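Local structure of Doc8: Type I dockerin repeat domain from family 9 glycoside hydrolase WP_009982745[Ruminococcus flavefaciens] (5M2S) at residues D86-A89 and I90-Y93; G35-D38 and I39-V43; H63-A67 and Q68-N72. The protein probably binds a cohesin module through its dockerin fold, with two bound calcium ions, and so attaches a family 9 glycoside hydrolase to a cellulosome. All coordinates share one frame; numbering follows the deposited sequence.

Contact 1: residues D86-A89 and I90-Y93; sequences DALA and IQKY. With CA (calcium ion), chain F.
Four backbone bonds link Asp86-Ala89 to Ile90-Tyr93, each joining a carbonyl to the amide four residues on; Gln91 N, for one, lies 3.0 Å from Ala87 O. On the tightly packed side, Ile90 lays its ethyl branch back along the helix, CG1 reaching 3.4 Å from Asp86 O. Its CG1 stands beside the backbone N (chi1 -67°), which turns that branch toward the preceding turn, and the side chain packs on Ile45 of helix 39-50 and on Val75. Ala87 touches Met46 of the same helix 39-50.

On the side turned to the partner protein, Leu88 and Lys92 stay exposed at the edge while Gln91 is buried against that second chain. Leu88 and Gln91 meet at a slant, Leu88 CD2 coming 3.5 Å from Gln91 OE1, a van der Waals touch; the polar atoms of the amide are taken up by the partner chain, OE1 by a basic side chain and NE2 by a polar one. Lys92 passes its CG 3.4 Å from Leu88 O and then runs out, fully extended, away from the first turn. All three residues pack on apolar side chains of the partner.

At the start of the segment Asp86 grips calcium with both carboxylate oxygens, OD1 and OD2 each 2.5 Å from the metal; OD2 also accepts from Thr83 N. With Asp74, Asn76, Asn80, Gly81 and a water, this bidentate aspartate completes the calcium loop leading into the helix, the F-hand arrangement of a type I dockerin.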
loop_
_atom_site.group_PDB
_atom_site.type_symbol
_atom_site.label_atom_id
_atom_site.label_comp_id
_atom_site.label_asym_id
_atom_site.label_seq_id
_atom_site.Cartn_x
_atom_site.Cartn_y
_atom_site.Cartn_z
ATOM N N ASP B 86 -12.065 -10.091 6.458
ATOM C CA ASP B 86 -12.677 -8.745 6.365
ATOM C C ASP B 86 -11.652 -7.675 5.937
ATOM O O ASP B 86 -11.941 -6.806 5.095
ATOM C CB ASP B 86 -13.347 -8.390 7.687
ATOM C CG ASP B 86 -14.556 -9.276 7.977
ATOM O OD1 ASP B 86 -15.512 -9.283 7.166
ATOM O OD2 ASP B 86 -14.533 -10.019 8.976
ATOM N N ALA B 87 -10.456 -7.765 6.513
ATOM C CA ALA B 87 -9.345 -6.882 6.130
ATOM C C ALA B 87 -8.964 -7.104 4.684
ATOM O O ALA B 87 -8.804 -6.147 3.929
ATOM C CB ALA B 87 -8.150 -7.102 7.033
ATOM N N LEU B 88 -8.843 -8.366 4.272
ATOM C CA LEU B 88 -8.516 -8.671 2.872
ATOM C C LEU B 88 -9.550 -8.141 1.927
ATOM O O LEU B 88 -9.200 -7.661 0.842
ATOM C CB LEU B 88 -8.367 -10.175 2.661
ATOM C CG LEU B 88 -7.235 -10.834 3.455
ATOM C CD1 LEU B 88 -7.240 -12.349 3.300
ATOM C CD2 LEU B 88 -5.921 -10.280 2.994
ATOM N N ALA B 89 -10.838 -8.231 2.299
ATOM C CA ALA B 89 -11.895 -7.699 1.445
ATOM C C ALA B 89 -11.765 -6.181 1.240
ATOM O O ALA B 89 -11.981 -5.655 0.126
ATOM C CB ALA B 89 -13.262 -8.031 2.034
ATOM N N ILE B 90 -11.432 -5.472 2.308
ATOM C CA ILE B 90 -11.203 -4.029 2.214
ATOM C C ILE B 90 -10.050 -3.771 1.235
ATOM O O ILE B 90 -10.151 -2.889 0.366
ATOM C CB ILE B 90 -10.960 -3.413 3.613
ATOM C CG1 ILE B 90 -12.247 -3.512 4.445
ATOM C CG2 ILE B 90 -10.457 -1.972 3.513
ATOM C CD1 ILE B 90 -12.051 -3.150 5.894
ATOM N N GLN B 91 -8.951 -4.523 1.365
ATOM C CA GLN B 91 -7.841 -4.406 0.409
ATOM C C GLN B 91 -8.290 -4.659 -1.027
ATOM O O GLN B 91 -7.904 -3.916 -1.930
ATOM C CB GLN B 91 -6.694 -5.340 0.757
ATOM C CG GLN B 91 -5.976 -4.939 2.017
ATOM C CD GLN B 91 -4.912 -5.954 2.367
ATOM O OE1 GLN B 91 -5.156 -6.871 3.172
ATOM N NE2 GLN B 91 -3.762 -5.856 1.723
ATOM N N LYS B 92 -9.116 -5.679 -1.241
ATOM C CA LYS B 92 -9.588 -5.975 -2.598
ATOM C C LYS B 92 -10.397 -4.810 -3.165
ATOM O O LYS B 92 -10.265 -4.407 -4.339
ATOM C CB LYS B 92 -10.420 -7.247 -2.614
ATOM C CG LYS B 92 -9.675 -8.555 -2.354
ATOM C CD LYS B 92 -10.666 -9.707 -2.378
ATOM C CE LYS B 92 -10.004 -11.028 -2.031
ATOM N NZ LYS B 92 -10.923 -12.165 -2.335
ATOM N N TYR B 93 -11.286 -4.284 -2.334
ATOM C CA TYR B 93 -12.108 -3.135 -2.728
ATOM C C TYR B 93 -11.242 -1.939 -3.122
ATOM O O TYR B 93 -11.423 -1.305 -4.189
ATOM C CB TYR B 93 -13.044 -2.765 -1.571
ATOM C CG TYR B 93 -13.761 -1.501 -1.838
ATOM C CD1 TYR B 93 -14.749 -1.451 -2.819
ATOM C CD2 TYR B 93 -13.427 -0.339 -1.168
ATOM C CE1 TYR B 93 -15.385 -0.264 -3.118
ATOM C CE2 TYR B 93 -14.067 0.860 -1.451
ATOM C CZ TYR B 93 -15.037 0.887 -2.419
ATOM O OH TYR B 93 -15.661 2.090 -2.682
HETATM CA CA CA F . -16.698 -11.104 8.457
HETATM O O HOH W 1 -15.124 -12.740 7.617
#

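Contact 2: residues G35-D38 and I39-V43; sequences GIVD and ISDAV. With CA (calcium ion), chain G.
Ile36 and Asp41 meet on calcium. After Gly35, whose N-H is held by Asp30 OD2, the chain presents Ile36 O to the metal at 2.3 Å, while both carboxylate oxygens of Asp41 bind it from the helix. Ile36 O and Asp41 OD2 are thus brought close by the shared ion, two acceptors with no proton between them.

Val37 carries the chain past that carboxylate, its CA 3.3 Å from Asp41 OD2, and turns its own side chain away to pack on Leu27.

Asp38 does most of the joining. Its N-H gives to Asp41 OD2 (3.0 Å, 164°) on the anti lone pair, so this oxygen serves metal and backbone together and the carboxylate is fixed against rotation. In return, Asp38 OD1 caps the helix by accepting from Ser40 N at 3.0 Å, met from above the carboxylate plane on a bent path of 135°. With chi1 at 68°, CG sits between the backbone N and the carbonyl carbon, which swings the carboxylate over the first turn. The same OD1 accepts a 2.7 Å bond from the water that also ligates calcium, making Asp38 a second-shell residue of the site. Asp41 N closes the turn on Asp38 O.

Asp30, Asn32 and Asp34 complete the coordination. The whole is a calcium-binding loop running into its helix through a capping box, as in the EF-hand-like repeats of dockerins.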
loop_
_atom_site.group_PDB
_atom_site.type_symbol
_atom_site.label_atom_id
_atom_site.label_comp_id
_atom_site.label_asym_id
_atom_site.label_seq_id
_atom_site.Cartn_x
_atom_site.Cartn_y
_atom_site.Cartn_z
ATOM N N GLY B 35 -15.530 7.821 8.661
ATOM C CA GLY B 35 -16.350 8.273 7.525
ATOM C C GLY B 35 -15.756 8.096 6.146
ATOM O O GLY B 35 -16.352 8.538 5.141
ATOM N N ILE B 36 -14.597 7.449 6.095
ATOM C CA ILE B 36 -14.050 7.042 4.794
ATOM C C ILE B 36 -13.557 5.610 4.911
ATOM O O ILE B 36 -13.319 5.085 6.007
ATOM C CB ILE B 36 -12.935 7.961 4.237
ATOM C CG1 ILE B 36 -11.643 7.812 5.019
ATOM C CG2 ILE B 36 -13.351 9.438 4.207
ATOM C CD1 ILE B 36 -10.483 8.447 4.301
ATOM N N VAL B 37 -13.499 4.946 3.754
ATOM C CA VAL B 37 -12.975 3.569 3.681
ATOM C C VAL B 37 -11.593 3.640 3.027
ATOM O O VAL B 37 -11.443 4.061 1.862
ATOM C CB VAL B 37 -13.915 2.618 2.929
ATOM C CG1 VAL B 37 -13.340 1.206 2.874
ATOM C CG2 VAL B 37 -15.251 2.594 3.667
ATOM N N ASP B 38 -10.585 3.306 3.815
ATOM C CA ASP B 38 -9.215 3.282 3.320
ATOM C C ASP B 38 -8.417 2.204 4.060
ATOM O O ASP B 38 -8.964 1.423 4.858
ATOM C CB ASP B 38 -8.576 4.679 3.382
ATOM C CG ASP B 38 -8.341 5.180 4.789
ATOM O OD1 ASP B 38 -8.325 4.375 5.756
ATOM O OD2 ASP B 38 -8.094 6.418 4.933
ATOM N N ILE B 39 -7.127 2.139 3.780
ATOM C CA ILE B 39 -6.342 1.008 4.250
ATOM C C ILE B 39 -6.229 1.006 5.762
ATOM O O ILE B 39 -5.945 -0.045 6.344
ATOM C CB ILE B 39 -4.976 0.925 3.524
ATOM C CG1 ILE B 39 -4.272 -0.406 3.762
ATOM C CG2 ILE B 39 -4.068 2.087 3.894
ATOM C CD1 ILE B 39 -4.861 -1.574 3.015
ATOM N N SER B 40 -6.456 2.152 6.423
ATOM C CA SER B 40 -6.448 2.170 7.909
ATOM C C SER B 40 -7.556 1.289 8.504
ATOM O O SER B 40 -7.471 0.784 9.647
ATOM C CB SER B 40 -6.560 3.592 8.515
ATOM O OG SER B 40 -5.303 4.290 8.537
ATOM N N ASP B 41 -8.618 1.113 7.732
ATOM C CA ASP B 41 -9.687 0.208 8.156
ATOM C C ASP B 41 -9.209 -1.233 8.168
ATOM O O ASP B 41 -9.570 -1.969 9.071
ATOM C CB ASP B 41 -10.915 0.424 7.265
ATOM C CG ASP B 41 -11.527 1.801 7.456
ATOM O OD1 ASP B 41 -11.910 2.111 8.618
ATOM O OD2 ASP B 41 -11.634 2.579 6.484
ATOM N N ALA B 42 -8.366 -1.640 7.213
ATOM C CA ALA B 42 -7.775 -2.961 7.272
ATOM C C ALA B 42 -6.805 -3.088 8.445
ATOM O O ALA B 42 -6.789 -4.110 9.148
ATOM C CB ALA B 42 -7.087 -3.314 5.937
ATOM N N VAL B 43 -6.032 -2.024 8.704
ATOM C CA VAL B 43 -5.138 -2.006 9.854
ATOM C C VAL B 43 -5.900 -2.248 11.168
ATOM O O VAL B 43 -5.504 -3.091 11.979
ATOM C CB VAL B 43 -4.372 -0.659 9.940
ATOM C CG1 VAL B 43 -3.599 -0.552 11.240
ATOM C CG2 VAL B 43 -3.425 -0.498 8.742
HETATM CA CA CA G . -12.359 4.422 7.938
HETATM O O HOH W 2 -10.118 5.176 7.618
#

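Contact 3: residues H63-A67 and Q68-N72; sequences HHITA and QGELN
Thr66 caps the helix through its hydroxyl: OG1 accepts from Gly69 N at 3.1 Å, with an N-H...O angle of 154°. Its chi1 of 66° brings OG1 round to the Gly69 amide. Backbone bonds carry the helix on from there. Glu70 N reaches Thr66 O at 2.9 Å, and Leu71 N reaches Ala67 O at 3.1 Å.

Two further polar links lie within the segments. The imidazole of His64 gives ND1-H to Ile65 O over 2.7 Å; the oxygen lies in the ring plane, but the donor stands above the carbonyl plane. Gln68, bent at chi2 (64°), curls its amide down the helix so that NE2 donates to Asn72 OD1 at 3.1 Å, while NE2 also bonds to Asn24 O.

Van der Waals packing is carried mainly by Ile65 and the stem of Glu70, whose side chains cross at about a right angle. Ile65 CG2 lies 4.0 Å from Glu70 CG and 3.8 Å from Glu70 OE2, whereas the other carboxylate oxygen, OE1, forms a salt bridge with Arg57. Leu71 rests its CG 3.6 Å from Ala67 O.

Ile65 turns inward onto Ile44 and Ser48 of helix 39-50, and its backbone is hydrogen-bonded to Phe55 of helix 52-55. At the far end, Asn72 ND2 bonds to Thr26 and Asp30, tying short helix 67-72 to the N-terminal loop.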
loop_
_atom_site.group_PDB
_atom_site.type_symbol
_atom_site.label_atom_id
_atom_site.label_comp_id
_atom_site.label_asym_id
_atom_site.label_seq_id
_atom_site.Cartn_x
_atom_site.Cartn_y
_atom_site.Cartn_z
ATOM N N HIS B 63 -7.384 4.058 20.640
ATOM C CA HIS B 63 -7.832 3.776 19.267
ATOM C C HIS B 63 -8.223 2.319 19.048
ATOM O O HIS B 63 -8.098 1.804 17.928
ATOM C CB HIS B 63 -6.738 4.151 18.281
ATOM C CG HIS B 63 -6.280 5.563 18.417
ATOM N ND1 HIS B 63 -7.092 6.636 18.115
ATOM C CD2 HIS B 63 -5.099 6.080 18.830
ATOM C CE1 HIS B 63 -6.429 7.758 18.335
ATOM N NE2 HIS B 63 -5.220 7.447 18.773
ATOM N N HIS B 64 -8.714 1.645 20.093
ATOM C CA HIS B 64 -9.259 0.311 19.910
ATOM C C HIS B 64 -10.494 0.362 19.004
ATOM O O HIS B 64 -11.164 1.385 18.874
ATOM C CB HIS B 64 -9.554 -0.374 21.270
ATOM C CG HIS B 64 -10.746 0.179 21.989
ATOM N ND1 HIS B 64 -12.037 -0.180 21.676
ATOM C CD2 HIS B 64 -10.845 1.039 23.036
ATOM C CE1 HIS B 64 -12.881 0.457 22.467
ATOM N NE2 HIS B 64 -12.184 1.199 23.306
ATOM N N ILE B 65 -10.773 -0.753 18.333
ATOM C CA ILE B 65 -11.958 -0.843 17.477
ATOM C C ILE B 65 -13.208 -0.747 18.345
ATOM O O ILE B 65 -13.209 -1.185 19.499
ATOM C CB ILE B 65 -11.934 -2.140 16.629
ATOM C CG1 ILE B 65 -12.842 -2.039 15.391
ATOM C CG2 ILE B 65 -12.320 -3.352 17.454
ATOM C CD1 ILE B 65 -12.591 -3.169 14.422
ATOM N N THR B 66 -14.245 -0.123 17.804
ATOM C CA THR B 66 -15.476 0.042 18.537
ATOM C C THR B 66 -16.527 -0.950 18.059
ATOM O O THR B 66 -16.384 -1.582 17.007
ATOM C CB THR B 66 -16.025 1.455 18.372
ATOM O OG1 THR B 66 -16.416 1.672 17.003
ATOM C CG2 THR B 66 -14.989 2.479 18.753
ATOM N N ALA B 67 -17.590 -1.091 18.836
ATOM C CA ALA B 67 -18.715 -1.947 18.400
ATOM C C ALA B 67 -19.251 -1.566 17.024
ATOM O O ALA B 67 -19.517 -2.441 16.177
ATOM C CB ALA B 67 -19.827 -1.911 19.417
ATOM N N GLN B 68 -19.424 -0.270 16.791
ATOM C CA GLN B 68 -19.921 0.202 15.507
ATOM C C GLN B 68 -18.910 -0.153 14.424
ATOM O O GLN B 68 -19.287 -0.578 13.312
ATOM C CB GLN B 68 -20.175 1.711 15.516
ATOM C CG GLN B 68 -20.755 2.218 14.203
ATOM C CD GLN B 68 -22.133 1.632 13.931
ATOM O OE1 GLN B 68 -23.061 1.843 14.708
ATOM N NE2 GLN B 68 -22.272 0.877 12.854
ATOM N N GLY B 69 -17.628 -0.025 14.760
ATOM C CA GLY B 69 -16.571 -0.391 13.834
ATOM C C GLY B 69 -16.603 -1.877 13.455
ATOM O O GLY B 69 -16.344 -2.245 12.290
ATOM N N GLU B 70 -16.903 -2.746 14.417
ATOM C CA GLU B 70 -17.017 -4.174 14.129
ATOM C C GLU B 70 -18.201 -4.485 13.246
ATOM O O GLU B 70 -18.154 -5.450 12.471
ATOM C CB GLU B 70 -17.087 -5.007 15.407
ATOM C CG GLU B 70 -15.798 -4.952 16.190
ATOM C CD GLU B 70 -15.696 -6.015 17.250
ATOM O OE1 GLU B 70 -16.754 -6.400 17.802
ATOM O OE2 GLU B 70 -14.553 -6.479 17.484
ATOM N N LEU B 71 -19.285 -3.736 13.388
ATOM C CA LEU B 71 -20.436 -3.899 12.472
ATOM C C LEU B 71 -20.055 -3.427 11.074
ATOM O O LEU B 71 -20.285 -4.142 10.105
ATOM C CB LEU B 71 -21.672 -3.138 12.939
ATOM C CG LEU B 71 -22.266 -3.673 14.246
ATOM C CD1 LEU B 71 -23.405 -2.784 14.731
ATOM C CD2 LEU B 71 -22.774 -5.086 14.072
ATOM N N ASN B 72 -19.474 -2.234 10.982
ATOM C CA ASN B 72 -19.071 -1.696 9.680
ATOM C C ASN B 72 -18.043 -2.552 8.955
ATOM O O ASN B 72 -18.039 -2.656 7.726
ATOM C CB ASN B 72 -18.454 -0.304 9.833
ATOM C CG ASN B 72 -19.454 0.746 10.273
ATOM O OD1 ASN B 72 -20.677 0.543 10.250
ATOM N ND2 ASN B 72 -18.928 1.899 10.660
#

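How the contacts relate
Along the chain, contact 2 comes first, at the start of helix 39-50, then contact 3 on helix 67-72, and last contact 1 on helix 84-94. Contacts 1 and 2 have centres about 10 Å apart and pack directly: Gln91 CG lies 3.7 Å from Ile39 CD1, and Ile90 CD1 lies 4.0 Å from Asp41 CB. Each includes an aspartate that binds one of the two calcium ions, and both reach the partner protein. Contact 3, in the connection between the two calcium-binding repeats, touches neither, its nearest atoms lying about 6 Å from each; it reaches the partner through His63 O. Its centre is about 16 Å from that of contact 1 and 12 Å from that of contact 2.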